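Local coordinates for G/U mismatch-specific DNA glycosylase (Deinococcus radiodurans, PDB 2C2Q), which belongs to the uracil-DNA glycosylase superfamily and has a central beta sheet flanked by helices in a single chain, at residues A[136-139]-A[140-144]; A[172-175]-A[176-180]. The protein carries 1 engineered substitution. One frame throughout, in Å; residues are numbered along the deposited sequence.

Contact 1. Residues A[136-139]-A[140-144]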
loop_
_atom_site.group_PDB
_atom_site.type_symbol
_atom_site.label_atom_id
_atom_site.label_comp_id
_atom_site.label_asym_id
_atom_site.label_seq_id
_atom_site.Cartn_x
_atom_site.Cartn_y
_atom_site.Cartn_z
ATOM N N LYS A 136 -1.187 17.786 7.146
ATOM C CA LYS A 136 0.238 18.059 6.931
ATOM C C LYS A 136 0.959 17.220 5.851
ATOM O O LYS A 136 2.148 17.469 5.546
ATOM C CB LYS A 136 0.976 17.916 8.273
ATOM C CG LYS A 136 1.078 19.222 9.078
ATOM C CD LYS A 136 -0.281 19.855 9.358
ATOM C CE LYS A 136 -0.105 21.270 9.917
ATOM N NZ LYS A 136 -1.256 22.139 9.555
ATOM N N LEU A 137 0.285 16.230 5.271
ATOM C CA LEU A 137 0.959 15.347 4.324
ATOM C C LEU A 137 0.679 15.738 2.886
ATOM O O LEU A 137 -0.482 15.737 2.459
ATOM C CB LEU A 137 0.530 13.884 4.555
ATOM C CG LEU A 137 0.965 13.293 5.891
ATOM C CD1 LEU A 137 0.207 12.026 6.252
ATOM C CD2 LEU A 137 2.472 13.097 5.909
ATOM N N PRO A 138 1.712 16.074 2.116
ATOM C CA PRO A 138 1.521 16.228 0.672
ATOM C C PRO A 138 1.437 14.844 0.015
ATOM O O PRO A 138 1.899 13.877 0.609
ATOM C CB PRO A 138 2.789 16.982 0.238
ATOM C CG PRO A 138 3.843 16.465 1.185
ATOM C CD PRO A 138 3.108 16.350 2.514
ATOM N N TYR A 139 0.841 14.773 -1.168
ATOM C CA TYR A 139 0.894 13.592 -2.018
ATOM C C TYR A 139 2.259 13.497 -2.712
ATOM O O TYR A 139 2.888 14.522 -3.008
ATOM C CB TYR A 139 -0.193 13.687 -3.065
ATOM C CG TYR A 139 -1.583 13.529 -2.487
ATOM C CD1 TYR A 139 -1.922 12.396 -1.758
ATOM C CD2 TYR A 139 -2.553 14.537 -2.637
ATOM C CE1 TYR A 139 -3.186 12.229 -1.216
ATOM C CE2 TYR A 139 -3.837 14.386 -2.100
ATOM C CZ TYR A 139 -4.147 13.210 -1.401
ATOM O OH TYR A 139 -5.386 13.021 -0.853
ATOM N N GLY A 140 2.708 12.280 -3.008
ATOM C CA GLY A 140 4.011 12.069 -3.646
ATOM C C GLY A 140 5.094 11.642 -2.671
ATOM O O GLY A 140 4.820 11.260 -1.514
ATOM N N PRO A 141 6.363 11.738 -3.099
ATOM C CA PRO A 141 7.438 11.297 -2.253
ATOM C C PRO A 141 7.484 12.150 -1.061
ATOM O O PRO A 141 7.200 13.350 -1.146
ATOM C CB PRO A 141 8.718 11.515 -3.083
ATOM C CG PRO A 141 8.311 11.860 -4.368
ATOM C CD PRO A 141 6.836 12.261 -4.386
ATOM N N GLN A 142 7.830 11.555 0.052
ATOM C CA GLN A 142 7.971 12.294 1.273
ATOM C C GLN A 142 9.453 12.530 1.523
ATOM O O GLN A 142 10.285 11.751 1.060
ATOM C CB GLN A 142 7.358 11.524 2.411
ATOM C CG GLN A 142 5.902 11.114 2.131
ATOM C CD GLN A 142 4.933 12.321 2.184
ATOM O OE1 GLN A 142 4.761 12.949 3.239
ATOM N NE2 GLN A 142 4.315 12.623 1.064
ATOM N N PRO A 143 9.805 13.641 2.180
ATOM C CA PRO A 143 11.150 13.760 2.748
ATOM C C PRO A 143 11.484 12.464 3.485
ATOM O O PRO A 143 10.617 11.906 4.172
ATOM C CB PRO A 143 11.002 14.935 3.724
ATOM C CG PRO A 143 10.049 15.842 3.000
ATOM C CD PRO A 143 9.026 14.887 2.370
ATOM N N GLN A 144 12.708 11.976 3.287
ATOM C CA GLN A 144 13.216 10.775 3.947
ATOM C C GLN A 144 13.240 10.907 5.508
ATOM O O GLN A 144 14.081 11.643 6.035
ATOM C CB GLN A 144 14.615 10.468 3.361
ATOM C CG GLN A 144 15.094 9.031 3.492
ATOM C CD GLN A 144 14.165 8.005 2.850
ATOM O OE1 GLN A 144 13.572 8.284 1.771
ATOM N NE2 GLN A 144 14.042 6.918 3.451
HETATM O O HOH W 1 5.747 15.079 -2.593
#

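Contact 2. Residues A[172-175]-A[176-180]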
loop_
_atom_site.group_PDB
_atom_site.type_symbol
_atom_site.label_atom_id
_atom_site.label_comp_id
_atom_site.label_asym_id
_atom_site.label_seq_id
_atom_site.Cartn_x
_atom_site.Cartn_y
_atom_site.Cartn_z
ATOM N N PRO A 172 0.002 11.790 -8.534
ATOM C CA PRO A 172 0.911 11.083 -7.602
ATOM C C PRO A 172 1.118 9.601 -7.966
ATOM O O PRO A 172 2.279 9.101 -7.856
ATOM C CB PRO A 172 0.221 11.268 -6.237
ATOM C CG PRO A 172 -0.632 12.550 -6.440
ATOM C CD PRO A 172 -1.158 12.360 -7.795
ATOM N N TRP A 173 0.054 8.947 -8.435
ATOM C CA TRP A 173 0.063 7.551 -8.880
ATOM C C TRP A 173 0.882 7.383 -10.201
ATOM O O TRP A 173 1.568 6.401 -10.424
ATOM C CB TRP A 173 -1.380 7.034 -9.115
ATOM C CG TRP A 173 -2.157 6.856 -7.871
ATOM C CD1 TRP A 173 -2.916 7.791 -7.202
ATOM C CD2 TRP A 173 -2.255 5.637 -7.109
ATOM N NE1 TRP A 173 -3.468 7.240 -6.057
ATOM C CE2 TRP A 173 -3.114 5.910 -5.989
ATOM C CE3 TRP A 173 -1.736 4.330 -7.276
ATOM C CZ2 TRP A 173 -3.409 4.945 -4.996
ATOM C CZ3 TRP A 173 -2.053 3.342 -6.272
ATOM C CH2 TRP A 173 -2.890 3.664 -5.173
ATOM N N GLN A 174 0.735 8.327 -11.137
ATOM C CA GLN A 174 1.497 8.213 -12.347
ATOM C C GLN A 174 2.985 8.470 -12.071
ATOM O O GLN A 174 3.851 7.804 -12.677
ATOM C CB GLN A 174 1.004 9.241 -13.376
ATOM C CG GLN A 174 1.736 9.103 -14.670
ATOM C CD GLN A 174 1.433 7.848 -15.421
ATOM O OE1 GLN A 174 0.273 7.529 -15.717
ATOM N NE2 GLN A 174 2.484 7.113 -15.758
ATOM N N ALA A 175 3.287 9.417 -11.183
ATOM C CA ALA A 175 4.683 9.724 -10.812
ATOM C C ALA A 175 5.330 8.487 -10.153
ATOM O O ALA A 175 6.549 8.218 -10.278
ATOM C CB ALA A 175 4.737 10.902 -9.863
ATOM N N LEU A 176 4.504 7.788 -9.389
ATOM C CA LEU A 176 4.962 6.575 -8.734
ATOM C C LEU A 176 5.253 5.535 -9.773
ATOM O O LEU A 176 6.340 4.891 -9.723
ATOM C CB LEU A 176 3.904 6.087 -7.708
ATOM C CG LEU A 176 4.331 4.820 -6.981
ATOM C CD1 LEU A 176 5.639 4.968 -6.235
ATOM C CD2 LEU A 176 3.191 4.396 -6.036
ATOM N N GLY A 177 4.322 5.356 -10.710
ATOM C CA GLY A 177 4.461 4.429 -11.849
ATOM C C GLY A 177 5.787 4.682 -12.598
ATOM O O GLY A 177 6.509 3.743 -12.973
ATOM N N ASP A 178 6.077 5.945 -12.808
ATOM C CA ASP A 178 7.267 6.373 -13.560
ATOM C C ASP A 178 8.504 6.042 -12.766
ATOM O O ASP A 178 9.509 5.576 -13.343
ATOM C CB ASP A 178 7.220 7.883 -13.669
ATOM C CG ASP A 178 6.224 8.353 -14.705
ATOM O OD1 ASP A 178 5.660 7.521 -15.499
ATOM O OD2 ASP A 178 5.982 9.557 -14.781
ATOM N N ARG A 179 8.438 6.334 -11.468
ATOM C CA ARG A 179 9.519 6.032 -10.507
ATOM C C ARG A 179 9.850 4.532 -10.403
ATOM O O ARG A 179 11.037 4.155 -10.331
ATOM C CB ARG A 179 9.207 6.578 -9.126
ATOM C CG ARG A 179 10.338 6.316 -8.109
ATOM C CD ARG A 179 11.666 6.998 -8.494
ATOM N NE ARG A 179 12.685 6.757 -7.500
ATOM C CZ ARG A 179 13.975 6.546 -7.795
ATOM N NH1 ARG A 179 14.393 6.581 -9.061
ATOM N NH2 ARG A 179 14.833 6.308 -6.813
ATOM N N VAL A 180 8.812 3.692 -10.411
ATOM C CA VAL A 180 8.993 2.242 -10.429
ATOM C C VAL A 180 9.639 1.792 -11.758
ATOM O O VAL A 180 10.605 0.995 -11.760
ATOM C CB VAL A 180 7.647 1.495 -10.137
ATOM C CG1 VAL A 180 7.732 0.007 -10.502
ATOM C CG2 VAL A 180 7.277 1.702 -8.701
#

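Contact 1. Residues A[136-139]-A[140-144]
Between Pro138 and Gln142 the chain bends round Gly140, whose backbone angles (phi 101°, psi -165°) suit glycine because a CB there would clash with the carbonyl O of Tyr139. Gln142 spans the inside of this bend with its amide. Its NE2 gives a 2.8 Å hydrogen bond to Pro138 O, somewhat bent and arriving above the carbonyl plane, and a straighter one of 3.0 Å to Gly140 O, which lies in the plane of the amide. Two backbone carbonyls thus grip one amide nitrogen and fix the rotation of the amide group. A bend at chi2 (-72°) folds the side chain back across the turn to reach them. On the other branch of the amide, Gln142 OE1 meets Leu137 CD2 at 3.5 Å, the two side chains crossing at about a right angle, and lies 3.9 Å from Pro138 CD on the proline ring. A water closes the bend by donating to Tyr139 O (2.9 Å) and Pro141 O (2.7 Å). Gly140 and Gln142 pair through their backbones with Val156 and Leu154, placing the short strand 140-141 antiparallel to strand 153-156 at one border of the sheet, while Leu137 reaches back to pack on Ala126, Ser127 and Leu130 of helix 123-130.

Contact 2. Residues A[172-175]-A[176-180]
Pro172 and Leu176 stand one turn apart on an alpha helix, part of the C-terminal helix 171-188 that packs against the central sheet of this glycosylase fold. Four successive i to i+4 backbone bonds join the segments, running from Leu176 N to Pro172 O, Gly177 N to Trp173 O, Asp178 N to Gln174 O and Arg179 N to Ala175 O, all of 2.9 to 3.0 Å. Within the closely packed turn Leu176 CB lies 3.4 Å from Pro172 O. Beyond it, with CG anti to the backbone N (chi1 -180°), the leucine faces the sheet and packs its branched end on Leu28, Ile117, Ala119 and Trp155, while Trp173, buried too, touches Leu30 and gives its ring N-H to Pro158 O. Gly177 brings no side chain to this turn, and its N is held by Trp173 O at an N-H...O angle of 163°.

Arg179 runs along the border between the buried and the outer side, packing on Ile117 and Trp155, and its guanidinium forms salt bridges with Glu153 and Glu182. The outer side is looser and polar. Asp178 is exposed and Gln174 partly so, and their side chains span one turn alongside the backbone bond between the same two residues. A bend at chi2 (69°) turns the glutamine amide along the helix towards the carboxylate, which is also in a salt bridge with Arg181; this second, charged partner would probably favour the ionised form of Asp178. The amide and carboxylate planes of the Gln174-Asp178 pair are 47° apart: Gln174 NE2 meets Asp178 OD1 at 3.2 Å from above the carboxylate plane, while OD1 lies nearly in the plane of the amide.

Contacts 1 and 2 follow one another along the chain, with strand 153-156 between them, and their centres are about 14 Å apart. They nevertheless touch directly: Tyr139 CB lies 3.6 Å from Pro172 CG, and Gly140 N is 4.2 Å from Pro172 CB, so the first turn of helix 171-188, at Pro172, packs on the bend that leads into strand 140-141. Pro158 is shared, touching both Tyr139 and Pro172. Strand 153-156 is the other common neighbour, since Trp155 receives Pro141 from contact 1 and Ala175, Leu176 and Arg179 from contact 2. Together the two contacts thus join an edge strand of the sheet to the C-terminal helix.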